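Local coordinates for HEPN domain-containing protein (Sulfolobus tokodaii, PDB 1WOL) that is of unknown function but adopts the all-helical HEPN fold, a family in which nucleotide binding has been proposed, at residues A[35-40]-A[108-113]; A[41-46]-A[54-59]; A[60-65]-A[114-119]. One frame throughout, in Å; residues are numbered along the deposited sequence.

In the fold
Contact 1 joins helix 27-48 to helix 100-120 near the middle of the chain, its centre about 3 Å from the chain's own; contacts 2 and 3 continue along these two helices, each meeting the segment around the short helix 58-61. Centre to centre, contact 1 lies about 10 Å from each of the others, which are about 8 Å apart. Val-42 connects all three: its CG2 is 3.7 Å from Ile-113 CG2, and its CG1 is 3.7 Å from Leu-62 CD2. Segment 108-113 also carries Cys-109, which touches a bound tertiary-butyl alcohol. The side chain of Ile-113 is about 9 Å from a bound alcohol, those of Ile-58 and Leu-62 about 11 and 12 Å.

Contact 1 (A[35-40]-A[108-113]); sequences QQCAEK and NCAIRI
Cys-37 and Ala-38 meet Ala-110 and Ile-113 without a ring or side-chain amide, so the flat groups here are peptide carbonyls, which lie just beyond the touching atoms: Ala-110 O is 4.1 Å from Cys-37 SG, and Ala-38 O is 4.1 Å from Ile-113 CG2. The thiol makes the closest approach, with SG 3.8 Å from Ala-110 CB. SG, anti to the backbone N (chi1 171°), lies against the same methyl that the cysteine's own CB meets. The next residue, Ala-38, puts its CB against two branches of Ile-113, a turn beyond Ala-110: CD1 at 3.9 Å and CG2 at 4.0 Å.

Helices 27-48 and 100-120 run in the same general direction here. Small residues let them come near: Ala-38 CA and Ala-110 CA are 5.1 Å apart. Leu-76 of helix 67-77 packs on Ala-38, and Cys-72 of the same helix touches Ile-113. Cys-72 also forms a disulfide with Cys-109, covalently tying helix 67-77 to helix 100-120 beside this buried seam.

Between the two segments themselves, the chemistry is van der Waals contact among methyl, thiol and branched aliphatic groups, implying that fit of shape rather than polar pairing sets how the helices meet.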
loop_
_atom_site.group_PDB
_atom_site.type_symbol
_atom_site.label_atom_id
_atom_site.label_comp_id
_atom_site.label_asym_id
_atom_site.label_seq_id
_atom_site.Cartn_x
_atom_site.Cartn_y
_atom_site.Cartn_z
ATOM N N GLN A 35 2.683 -1.320 -0.405
ATOM C CA GLN A 35 2.214 -0.371 0.553
ATOM C C GLN A 35 2.223 1.034 0.011
ATOM O O GLN A 35 1.242 1.729 0.210
ATOM C CB GLN A 35 3.045 -0.440 1.827
ATOM C CG GLN A 35 2.465 0.642 2.735
ATOM C CD GLN A 35 3.307 1.362 3.571
ATOM O OE1 GLN A 35 3.973 0.722 4.325
ATOM N NE2 GLN A 35 3.192 2.803 3.608
ATOM N N GLN A 36 3.224 1.404 -0.821
ATOM C CA GLN A 36 3.224 2.702 -1.453
ATOM C C GLN A 36 2.057 2.876 -2.352
ATOM O O GLN A 36 1.452 3.959 -2.369
ATOM C CB GLN A 36 4.498 2.945 -2.252
ATOM C CG GLN A 36 5.713 2.996 -1.328
ATOM C CD GLN A 36 5.743 4.376 -0.641
ATOM O OE1 GLN A 36 5.917 4.421 0.608
ATOM N NE2 GLN A 36 5.521 5.421 -1.375
ATOM N N CYS A 37 1.693 1.830 -3.166
ATOM C CA CYS A 37 0.554 1.867 -4.005
ATOM C C CYS A 37 -0.722 2.220 -3.194
ATOM O O CYS A 37 -1.445 3.135 -3.618
ATOM C CB CYS A 37 0.440 0.487 -4.718
ATOM S SG CYS A 37 -1.195 0.378 -5.630
ATOM N N ALA A 38 -0.948 1.463 -2.141
ATOM C CA ALA A 38 -2.195 1.668 -1.361
ATOM C C ALA A 38 -2.223 3.047 -0.749
ATOM O O ALA A 38 -3.277 3.721 -0.798
ATOM C CB ALA A 38 -2.288 0.534 -0.311
ATOM N N GLU A 39 -1.058 3.426 -0.156
ATOM C CA GLU A 39 -1.000 4.775 0.494
ATOM C C GLU A 39 -1.288 5.881 -0.548
ATOM O O GLU A 39 -2.082 6.799 -0.269
ATOM C CB GLU A 39 0.411 4.983 1.150
ATOM C CG GLU A 39 0.366 6.377 1.945
ATOM C CD GLU A 39 1.721 6.888 2.356
ATOM O OE1 GLU A 39 2.716 6.109 2.430
ATOM O OE2 GLU A 39 1.757 8.127 2.636
ATOM N N LYS A 40 -0.712 5.882 -1.733
ATOM C CA LYS A 40 -0.967 6.888 -2.727
ATOM C C LYS A 40 -2.420 6.884 -3.183
ATOM O O LYS A 40 -3.037 7.946 -3.371
ATOM C CB LYS A 40 0.012 6.770 -3.879
ATOM C CG LYS A 40 1.522 7.291 -3.643
ATOM C CD LYS A 40 2.155 7.449 -2.286
ATOM C CE LYS A 40 3.517 8.070 -2.412
ATOM N NZ LYS A 40 3.914 8.261 -1.049
ATOM N N ASN A 108 -1.642 -8.193 -4.024
ATOM C CA ASN A 108 -3.134 -8.288 -4.126
ATOM C C ASN A 108 -3.896 -7.427 -3.205
ATOM O O ASN A 108 -5.039 -6.965 -3.573
ATOM C CB ASN A 108 -3.460 -9.793 -3.976
ATOM C CG ASN A 108 -2.954 -10.542 -5.143
ATOM O OD1 ASN A 108 -2.627 -10.056 -6.207
ATOM N ND2 ASN A 108 -2.929 -11.907 -4.966
ATOM N N CYS A 109 -3.360 -7.129 -2.019
ATOM C CA CYS A 109 -4.042 -6.139 -1.194
ATOM C C CYS A 109 -3.942 -4.771 -1.795
ATOM O O CYS A 109 -4.820 -3.944 -1.659
ATOM C CB CYS A 109 -3.406 -6.060 0.213
ATOM S SG CYS A 109 -4.191 -7.214 1.371
ATOM N N ALA A 110 -2.761 -4.418 -2.395
ATOM C CA ALA A 110 -2.650 -3.109 -3.126
ATOM C C ALA A 110 -3.661 -3.013 -4.263
ATOM O O ALA A 110 -4.288 -1.961 -4.390
ATOM C CB ALA A 110 -1.157 -2.911 -3.661
ATOM N N ILE A 111 -3.884 -4.121 -5.006
ATOM C CA ILE A 111 -4.853 -4.087 -6.090
ATOM C C ILE A 111 -6.241 -3.915 -5.491
ATOM O O ILE A 111 -7.019 -3.081 -6.026
ATOM C CB ILE A 111 -4.744 -5.425 -6.774
ATOM C CG1 ILE A 111 -3.488 -5.486 -7.659
ATOM C CG2 ILE A 111 -5.993 -5.563 -7.746
ATOM C CD1 ILE A 111 -3.140 -6.931 -8.150
ATOM N N ARG A 112 -6.529 -4.576 -4.382
ATOM C CA ARG A 112 -7.900 -4.442 -3.750
ATOM C C ARG A 112 -8.091 -3.009 -3.368
ATOM O O ARG A 112 -9.144 -2.451 -3.624
ATOM C CB ARG A 112 -7.996 -5.448 -2.563
ATOM C CG ARG A 112 -9.098 -5.558 -1.490
ATOM C CD ARG A 112 -8.942 -7.127 -1.366
ATOM N NE ARG A 112 -10.103 -7.598 -1.522
ATOM C CZ ARG A 112 -10.889 -7.622 -2.511
ATOM N NH1 ARG A 112 -12.038 -6.979 -2.611
ATOM N NH2 ARG A 112 -10.423 -8.482 -3.422
ATOM N N ILE A 113 -7.121 -2.372 -2.713
ATOM C CA ILE A 113 -7.308 -0.951 -2.314
ATOM C C ILE A 113 -7.331 -0.009 -3.463
ATOM O O ILE A 113 -8.211 0.879 -3.478
ATOM C CB ILE A 113 -6.268 -0.598 -1.251
ATOM C CG1 ILE A 113 -6.513 -1.385 -0.001
ATOM C CG2 ILE A 113 -6.249 0.971 -0.999
ATOM C CD1 ILE A 113 -5.366 -1.314 1.092
#

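Contact 2 (A[41-46]-A[54-59]); sequences AVKGLL and RGHSIS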
loop_
_atom_site.group_PDB
_atom_site.type_symbol
_atom_site.label_atom_id
_atom_site.label_comp_id
_atom_site.label_asym_id
_atom_site.label_seq_id
_atom_site.Cartn_x
_atom_site.Cartn_y
_atom_site.Cartn_z
ATOM N N ALA A 41 -2.983 5.714 -3.415
ATOM C CA ALA A 41 -4.413 5.631 -3.800
ATOM C C ALA A 41 -5.325 6.221 -2.740
ATOM O O ALA A 41 -6.183 6.965 -3.163
ATOM C CB ALA A 41 -4.733 4.129 -3.969
ATOM N N VAL A 42 -5.094 5.909 -1.482
ATOM C CA VAL A 42 -5.972 6.424 -0.388
ATOM C C VAL A 42 -5.721 7.906 -0.284
ATOM O O VAL A 42 -6.713 8.632 -0.158
ATOM C CB VAL A 42 -5.731 5.663 0.852
ATOM C CG1 VAL A 42 -6.466 6.315 2.017
ATOM C CG2 VAL A 42 -6.314 4.241 0.628
ATOM N N LYS A 43 -4.487 8.384 -0.518
ATOM C CA LYS A 43 -4.399 9.892 -0.450
ATOM C C LYS A 43 -5.098 10.570 -1.635
ATOM O O LYS A 43 -5.630 11.780 -1.501
ATOM C CB LYS A 43 -2.861 10.276 -0.403
ATOM C CG LYS A 43 -2.405 10.192 1.011
ATOM C CD LYS A 43 -0.957 10.347 1.284
ATOM C CE LYS A 43 -0.681 10.530 2.781
ATOM N NZ LYS A 43 0.817 10.209 3.018
ATOM N N GLY A 44 -5.145 9.908 -2.763
ATOM C CA GLY A 44 -5.852 10.349 -3.923
ATOM C C GLY A 44 -7.360 10.447 -3.577
ATOM O O GLY A 44 -8.046 11.373 -3.953
ATOM N N LEU A 45 -7.838 9.372 -2.949
ATOM C CA LEU A 45 -9.291 9.382 -2.564
ATOM C C LEU A 45 -9.583 10.513 -1.572
ATOM O O LEU A 45 -10.625 11.207 -1.690
ATOM C CB LEU A 45 -9.630 8.056 -1.877
ATOM C CG LEU A 45 -11.087 7.927 -1.343
ATOM C CD1 LEU A 45 -11.998 7.922 -2.490
ATOM C CD2 LEU A 45 -11.130 6.676 -0.436
ATOM N N LEU A 46 -8.733 10.672 -0.598
ATOM C CA LEU A 46 -8.980 11.751 0.471
ATOM C C LEU A 46 -8.993 13.084 -0.214
ATOM O O LEU A 46 -9.817 13.995 0.167
ATOM C CB LEU A 46 -7.908 11.710 1.470
ATOM C CG LEU A 46 -8.243 10.928 2.727
ATOM C CD1 LEU A 46 -9.077 9.733 2.369
ATOM C CD2 LEU A 46 -6.946 10.668 3.512
ATOM N N ARG A 54 -3.618 13.188 7.810
ATOM C CA ARG A 54 -2.196 12.951 7.575
ATOM C C ARG A 54 -1.605 11.800 8.386
ATOM O O ARG A 54 -2.226 11.306 9.337
ATOM C CB ARG A 54 -1.417 14.245 7.795
ATOM C CG ARG A 54 -1.929 15.357 6.896
ATOM C CD ARG A 54 -0.770 16.061 6.238
ATOM N NE ARG A 54 0.136 15.103 5.604
ATOM C CZ ARG A 54 1.255 15.447 4.969
ATOM N NH1 ARG A 54 1.582 16.734 4.894
ATOM N NH2 ARG A 54 2.050 14.522 4.439
ATOM N N GLY A 55 -0.400 11.390 7.976
ATOM C CA GLY A 55 0.301 10.276 8.587
ATOM C C GLY A 55 0.553 9.325 7.420
ATOM O O GLY A 55 0.182 9.616 6.268
ATOM N N HIS A 56 1.226 8.218 7.668
ATOM C CA HIS A 56 1.461 7.271 6.572
ATOM C C HIS A 56 0.789 5.947 6.878
ATOM O O HIS A 56 1.015 4.937 6.208
ATOM C CB HIS A 56 2.953 7.046 6.367
ATOM C CG HIS A 56 3.648 8.216 5.740
ATOM N ND1 HIS A 56 4.562 9.004 6.422
ATOM C CD2 HIS A 56 3.513 8.768 4.515
ATOM C CE1 HIS A 56 4.952 9.991 5.635
ATOM N NE2 HIS A 56 4.330 9.873 4.475
ATOM N N SER A 57 -0.019 5.927 7.910
ATOM C CA SER A 57 -0.729 4.687 8.227
ATOM C C SER A 57 -1.924 4.658 7.278
ATOM O O SER A 57 -2.732 5.590 7.285
ATOM C CB SER A 57 -1.251 4.741 9.630
ATOM O OG SER A 57 -2.245 3.734 9.734
ATOM N N ILE A 58 -2.067 3.614 6.427
ATOM C CA ILE A 58 -3.170 3.618 5.528
ATOM C C ILE A 58 -4.487 3.451 6.308
ATOM O O ILE A 58 -5.498 4.021 5.981
ATOM C CB ILE A 58 -3.009 2.477 4.539
ATOM C CG1 ILE A 58 -1.780 2.705 3.729
ATOM C CG2 ILE A 58 -4.245 2.416 3.619
ATOM C CD1 ILE A 58 -1.108 1.343 3.274
ATOM N N SER A 59 -4.423 2.654 7.351
ATOM C CA SER A 59 -5.561 2.431 8.179
ATOM C C SER A 59 -6.087 3.698 8.895
ATOM O O SER A 59 -7.258 3.864 9.095
ATOM C CB SER A 59 -5.220 1.400 9.238
ATOM O OG SER A 59 -6.398 1.087 9.946
#
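Lys-43 NZ reaches Gly-55 O through a weak hydrogen bond, 3.4 Å long, while its stronger partner is Glu-39, one turn back on the same helix. That salt bridge to Glu-39 OE2 is modelled very short, so its exact geometry is doubtful, but the carboxylate would probably offset the lysine's charge. The lysine leaves helix 27-48 with CG beside the backbone N (chi1 -84°) and then runs extended, which carries the ammonium group across to the loop; CE comes along as well, 3.7 Å from Gly-55 O. The side chain of His-56 lies close by. At Gly-55 phi is 123°, and a side chain at these backbone angles would run into the carbonyl oxygen of the preceding residue.

The loop then enters helix 58-61, with Ser-57 as its N-cap: the serine OG accepts from His-60 N. Asp-77, at the end of helix 67-77, takes the backbone N-H groups of Ile-58 and Ser-59 and also bonds Ser-57 OG, so the start of this short helix of the HEPN fold is fixed to a neighbouring helix.

The rest of the contact is apolar. Val-42 CG2 and Ile-58 CG2 meet at 4.1 Å, the two side chains crossing obliquely, and the backbones stay well separated, with Val-42 CA 7.1 Å from Ile-58 CA. Ile-58 CG2, anti to the backbone N, is the branch that meets the valine, and Leu-76 and Ala-73 of helix 67-77 pack against the same isoleucine.

Contact 3 (A[60-65]-A[114-119]); sequences HLLTNP and LNWVKG
The chain leaving helix 58-61 of the HEPN fold reaches helix 100-120 through one side chain, the indole of Trp-116, on which Leu-62 and Pro-65 rest. The six-membered part of the indole does the touching. Leu-62 CD2 sits 3.9 Å from Trp-116 CZ3. Further round the ring, Pro-65 CB is 4.1 Å from Trp-116 CH2, and it lies equally near CZ2. CH2 is therefore shared, with leucine and proline both within 4.1 Å of it.

CG anti to the backbone N (chi1 170°) helps direct the large ring across the gap between the backbones; even the nearest backbone pair, Pro-65 CA and Trp-116 CA, is 9.7 Å apart. Leu-62 is the first residue past the short helix to leave helical backbone angles. Two residues later, Asn-64 takes left-handed helical angles (phi 52°) before Pro-65 returns to the indole. At the end of the short helix, Lys-53 NZ bonds His-60 O and Thr-63 OG1.

Leu-45 of helix 27-48 and Ile-69 of helix 67-77 also pack on the indole. Replacing Trp-116 with an alanine would probably take from Leu-62 CD2 and Pro-65 CB their aromatic partner and open a gap between the connecting segment and helix 100-120. The arrangement belongs to the all-helical HEPN fold, where the connection from helix 58-61 to helix 67-77 packs on helix 100-120.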
loop_
_atom_site.group_PDB
_atom_site.type_symbol
_atom_site.label_atom_id
_atom_site.label_comp_id
_atom_site.label_asym_id
_atom_site.label_seq_id
_atom_site.Cartn_x
_atom_site.Cartn_y
_atom_site.Cartn_z
ATOM N N HIS A 60 -5.188 4.591 9.280
ATOM C CA HIS A 60 -5.657 5.771 9.998
ATOM C C HIS A 60 -6.198 6.726 9.021
ATOM O O HIS A 60 -7.003 7.520 9.402
ATOM C CB HIS A 60 -4.517 6.443 10.808
ATOM C CG HIS A 60 -4.011 5.618 11.964
ATOM N ND1 HIS A 60 -4.850 4.875 12.783
ATOM C CD2 HIS A 60 -2.781 5.565 12.540
ATOM C CE1 HIS A 60 -4.161 4.414 13.819
ATOM N NE2 HIS A 60 -2.901 4.816 13.694
ATOM N N LEU A 61 -5.814 6.621 7.738
ATOM C CA LEU A 61 -6.312 7.511 6.717
ATOM C C LEU A 61 -7.756 7.203 6.305
ATOM O O LEU A 61 -8.475 8.041 5.825
ATOM C CB LEU A 61 -5.429 7.460 5.453
ATOM C CG LEU A 61 -4.004 8.032 5.391
ATOM C CD1 LEU A 61 -3.368 7.705 4.020
ATOM C CD2 LEU A 61 -4.112 9.548 5.568
ATOM N N LEU A 62 -8.169 5.962 6.463
ATOM C CA LEU A 62 -9.521 5.598 6.104
ATOM C C LEU A 62 -10.542 5.932 7.200
ATOM O O LEU A 62 -10.179 5.929 8.403
ATOM C CB LEU A 62 -9.565 4.090 5.897
ATOM C CG LEU A 62 -8.510 3.613 4.906
ATOM C CD1 LEU A 62 -8.447 2.121 5.044
ATOM C CD2 LEU A 62 -8.943 3.969 3.521
ATOM N N THR A 63 -11.773 6.083 6.744
ATOM C CA THR A 63 -12.930 6.337 7.599
ATOM C C THR A 63 -14.042 5.306 7.249
ATOM O O THR A 63 -14.618 5.360 6.205
ATOM C CB THR A 63 -13.448 7.721 7.349
ATOM O OG1 THR A 63 -12.404 8.682 7.630
ATOM C CG2 THR A 63 -14.676 7.983 8.267
ATOM N N ASN A 64 -14.279 4.387 8.152
ATOM C CA ASN A 64 -15.332 3.391 7.978
ATOM C C ASN A 64 -15.271 2.631 6.664
ATOM O O ASN A 64 -16.223 2.525 5.920
ATOM C CB ASN A 64 -16.686 4.068 8.146
ATOM C CG ASN A 64 -16.849 4.666 9.565
ATOM O OD1 ASN A 64 -16.264 4.153 10.556
ATOM N ND2 ASN A 64 -17.647 5.729 9.669
ATOM N N PRO A 65 -14.070 2.210 6.318
ATOM C CA PRO A 65 -14.000 1.446 5.049
ATOM C C PRO A 65 -14.597 0.005 5.232
ATOM O O PRO A 65 -14.767 -0.513 6.356
ATOM C CB PRO A 65 -12.474 1.380 4.824
ATOM C CG PRO A 65 -11.947 1.190 6.246
ATOM C CD PRO A 65 -12.804 2.227 7.048
ATOM N N LEU A 114 -6.482 -0.161 -4.476
ATOM C CA LEU A 114 -6.464 0.689 -5.619
ATOM C C LEU A 114 -7.786 0.583 -6.387
ATOM O O LEU A 114 -8.324 1.613 -6.781
ATOM C CB LEU A 114 -5.276 0.314 -6.495
ATOM C CG LEU A 114 -5.257 0.980 -7.917
ATOM C CD1 LEU A 114 -5.083 2.470 -7.759
ATOM C CD2 LEU A 114 -4.029 0.432 -8.708
ATOM N N ASN A 115 -8.328 -0.631 -6.497
ATOM C CA ASN A 115 -9.603 -0.730 -7.296
ATOM C C ASN A 115 -10.722 -0.135 -6.469
ATOM O O ASN A 115 -11.703 0.429 -7.106
ATOM C CB ASN A 115 -9.999 -2.199 -7.524
ATOM C CG ASN A 115 -9.181 -2.908 -8.467
ATOM O OD1 ASN A 115 -8.596 -2.346 -9.313
ATOM N ND2 ASN A 115 -9.238 -4.284 -8.370
ATOM N N TRP A 116 -10.682 -0.301 -5.158
ATOM C CA TRP A 116 -11.802 0.219 -4.275
ATOM C C TRP A 116 -11.735 1.758 -4.341
ATOM O O TRP A 116 -12.735 2.443 -4.484
ATOM C CB TRP A 116 -11.589 -0.350 -2.935
ATOM C CG TRP A 116 -12.485 0.281 -1.900
ATOM C CD1 TRP A 116 -13.858 -0.042 -1.645
ATOM C CD2 TRP A 116 -12.138 1.286 -0.957
ATOM N NE1 TRP A 116 -14.315 0.729 -0.569
ATOM C CE2 TRP A 116 -13.289 1.531 -0.127
ATOM C CE3 TRP A 116 -10.951 1.987 -0.702
ATOM C CZ2 TRP A 116 -13.286 2.456 0.936
ATOM C CZ3 TRP A 116 -10.961 2.904 0.344
ATOM C CH2 TRP A 116 -12.115 3.132 1.152
ATOM N N VAL A 117 -10.529 2.336 -4.365
ATOM C CA VAL A 117 -10.464 3.778 -4.484
ATOM C C VAL A 117 -10.941 4.192 -5.855
ATOM O O VAL A 117 -11.682 5.174 -5.971
ATOM C CB VAL A 117 -8.921 4.238 -4.308
ATOM C CG1 VAL A 117 -8.769 5.707 -4.817
ATOM C CG2 VAL A 117 -8.542 4.052 -2.915
ATOM N N LYS A 118 -10.542 3.537 -6.955
ATOM C CA LYS A 118 -10.920 3.964 -8.297
ATOM C C LYS A 118 -12.466 3.970 -8.424
ATOM O O LYS A 118 -13.040 4.878 -9.075
ATOM C CB LYS A 118 -10.212 3.120 -9.323
ATOM C CG LYS A 118 -8.739 3.537 -9.392
ATOM C CD LYS A 118 -8.019 2.609 -10.341
ATOM C CE LYS A 118 -8.033 2.931 -11.773
ATOM N NZ LYS A 118 -7.351 1.586 -12.320
ATOM N N GLY A 119 -13.065 3.030 -7.731
ATOM C CA GLY A 119 -14.509 2.877 -7.855
ATOM C C GLY A 119 -15.210 4.082 -7.272
ATOM O O GLY A 119 -16.435 4.336 -7.551
#